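Local coordinates for protein probable tautomerase HP_0924 (Helicobacter pylori, PDB 3M21) that is probably a small tautomerase-family enzyme of the MIF clan, built as an assembly of six short chains, at residues F2-L7 and I44-D49. Sequence-based numbering, arbitrary orientation.
Sequences FINIKL and IIDEVD
I44 N to I3 O (2.9 Å) starts a ladder of backbone hydrogen bonds that zips strand 2-7 to strand 42-47 in parallel. I5 then bonds both ways, its N to I44 O and its O to D46 N (2.7 Å); L7 repeats this, its N-H donating to D46 O and its O accepting from V48 N. CA-H...O contacts, among them I45 CA to I5 O, line the same seam.

Polar side chains meet on the face of N4, K6 and D46. D46 OD2 is gripped twice, by N4 ND2 (2.7 Å, 174° at the hydrogen) and by K6 NZ in a salt bridge (2.7 Å), the two donors coming from opposite faces of the carboxylate. With CG anti to the backbone N (chi1 -177°), N4 leans across the seam; its amide, turned 77° from the carboxylate plane, also gives ND2 to I44 O, above that carbonyl's plane. K6 runs alongside D46 and bends only at its last torsion.

The two strands and helix 16-34 form the right-handed beta-alpha-beta unit of the tautomerase fold, and neighbouring subunits continue the sheet past both strands in antiparallel ladders.

Apolar contacts complete both faces: I44 CD1 meets the edge of the F2 ring at CE1 (3.3 Å). On the other face, L7 CD2 touches I45 CG2 (4.2 Å), while I5 packs on V26 and I45 on L22 of helix 16-34.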
loop_
_atom_site.group_PDB
_atom_site.type_symbol
_atom_site.label_atom_id
_atom_site.label_comp_id
_atom_site.label_asym_id
_atom_site.label_seq_id
_atom_site.Cartn_x
_atom_site.Cartn_y
_atom_site.Cartn_z
ATOM N N PHE F 2 5.125 9.751 4.008
ATOM C CA PHE F 2 5.481 8.356 3.797
ATOM C C PHE F 2 5.622 8.101 2.303
ATOM O O PHE F 2 4.736 8.453 1.529
ATOM C CB PHE F 2 4.388 7.455 4.372
ATOM C CG PHE F 2 4.587 6.002 4.075
ATOM C CD1 PHE F 2 5.510 5.255 4.794
ATOM C CD2 PHE F 2 3.834 5.373 3.081
ATOM C CE1 PHE F 2 5.687 3.899 4.523
ATOM C CE2 PHE F 2 4.007 4.020 2.805
ATOM C CZ PHE F 2 4.928 3.282 3.528
ATOM N N ILE F 3 6.739 7.505 1.901
ATOM C CA ILE F 3 6.972 7.196 0.491
ATOM C C ILE F 3 7.319 5.723 0.328
ATOM O O ILE F 3 8.297 5.226 0.896
ATOM C CB ILE F 3 8.127 8.032 -0.105
ATOM C CG1 ILE F 3 7.804 9.530 -0.013
ATOM C CG2 ILE F 3 8.369 7.627 -1.549
ATOM C CD1 ILE F 3 8.062 10.126 1.363
ATOM N N ASN F 4 6.508 5.029 -0.454
ATOM C CA ASN F 4 6.707 3.609 -0.694
ATOM C C ASN F 4 7.164 3.500 -2.139
ATOM O O ASN F 4 6.527 4.028 -3.047
ATOM C CB ASN F 4 5.383 2.865 -0.478
ATOM C CG ASN F 4 5.505 1.352 -0.625
ATOM O OD1 ASN F 4 4.513 0.681 -0.926
ATOM N ND2 ASN F 4 6.704 0.807 -0.400
ATOM N N ILE F 5 8.298 2.855 -2.351
ATOM C CA ILE F 5 8.808 2.697 -3.699
ATOM C C ILE F 5 8.858 1.212 -3.992
ATOM O O ILE F 5 9.481 0.458 -3.253
ATOM C CB ILE F 5 10.236 3.262 -3.829
ATOM C CG1 ILE F 5 10.238 4.767 -3.579
ATOM C CG2 ILE F 5 10.796 2.947 -5.200
ATOM C CD1 ILE F 5 11.635 5.349 -3.438
ATOM N N LYS F 6 8.203 0.794 -5.066
ATOM C CA LYS F 6 8.210 -0.609 -5.440
ATOM C C LYS F 6 8.913 -0.731 -6.781
ATOM O O LYS F 6 8.525 -0.085 -7.761
ATOM C CB LYS F 6 6.781 -1.136 -5.547
ATOM C CG LYS F 6 6.017 -1.088 -4.231
ATOM C CD LYS F 6 4.628 -1.703 -4.369
ATOM C CE LYS F 6 3.842 -1.549 -3.088
ATOM N NZ LYS F 6 4.533 -2.189 -1.938
ATOM N N LEU F 7 9.951 -1.557 -6.824
ATOM C CA LEU F 7 10.716 -1.740 -8.047
ATOM C C LEU F 7 11.166 -3.190 -8.213
ATOM O O LEU F 7 11.136 -3.966 -7.264
ATOM C CB LEU F 7 11.929 -0.815 -8.017
ATOM C CG LEU F 7 12.898 -1.040 -6.846
ATOM C CD1 LEU F 7 13.769 -2.255 -7.128
ATOM C CD2 LEU F 7 13.789 0.187 -6.652
ATOM N N ILE F 44 10.031 3.466 2.382
ATOM C CA ILE F 44 10.141 2.019 2.360
ATOM C C ILE F 44 10.267 1.592 0.913
ATOM O O ILE F 44 9.415 1.908 0.076
ATOM C CB ILE F 44 8.896 1.346 2.968
ATOM C CG1 ILE F 44 8.800 1.672 4.463
ATOM C CG2 ILE F 44 8.943 -0.151 2.717
ATOM C CD1 ILE F 44 7.509 1.160 5.146
ATOM N N ILE F 45 11.353 0.890 0.620
ATOM C CA ILE F 45 11.606 0.399 -0.720
ATOM C C ILE F 45 11.287 -1.089 -0.729
ATOM O O ILE F 45 11.798 -1.858 0.094
ATOM C CB ILE F 45 13.087 0.590 -1.118
ATOM C CG1 ILE F 45 13.440 2.083 -1.141
ATOM C CG2 ILE F 45 13.351 -0.047 -2.462
ATOM C CD1 ILE F 45 14.948 2.343 -1.244
ATOM N N ASP F 46 10.430 -1.501 -1.652
ATOM C CA ASP F 46 10.076 -2.911 -1.762
ATOM C C ASP F 46 10.681 -3.433 -3.047
ATOM O O ASP F 46 10.608 -2.775 -4.083
ATOM C CB ASP F 46 8.562 -3.074 -1.808
ATOM C CG ASP F 46 7.890 -2.573 -0.552
ATOM O OD1 ASP F 46 8.368 -2.908 0.561
ATOM O OD2 ASP F 46 6.874 -1.865 -0.677
ATOM N N GLU F 47 11.277 -4.617 -2.975
ATOM C CA GLU F 47 11.884 -5.233 -4.136
ATOM C C GLU F 47 10.979 -6.371 -4.577
ATOM O O GLU F 47 10.810 -7.365 -3.865
ATOM C CB GLU F 47 13.288 -5.731 -3.791
ATOM C CG GLU F 47 14.275 -4.590 -3.585
ATOM C CD GLU F 47 15.604 -5.039 -2.999
ATOM O OE1 GLU F 47 15.842 -4.792 -1.806
ATOM O OE2 GLU F 47 16.404 -5.645 -3.732
ATOM N N VAL F 48 10.384 -6.197 -5.754
ATOM C CA VAL F 48 9.445 -7.161 -6.320
ATOM C C VAL F 48 10.074 -8.075 -7.357
ATOM O O VAL F 48 10.771 -7.613 -8.264
ATOM C CB VAL F 48 8.270 -6.419 -6.982
ATOM C CG1 VAL F 48 7.209 -7.407 -7.418
ATOM C CG2 VAL F 48 7.702 -5.395 -6.013
ATOM N N ASP F 49 9.819 -9.372 -7.224
ATOM C CA ASP F 49 10.345 -10.351 -8.171
ATOM C C ASP F 49 9.792 -10.026 -9.552
ATOM O O ASP F 49 8.627 -9.652 -9.689
ATOM C CB ASP F 49 9.917 -11.759 -7.760
ATOM C CG ASP F 49 10.599 -12.836 -8.575
ATOM O OD1 ASP F 49 10.060 -13.226 -9.632
ATOM O OD2 ASP F 49 11.690 -13.280 -8.157
#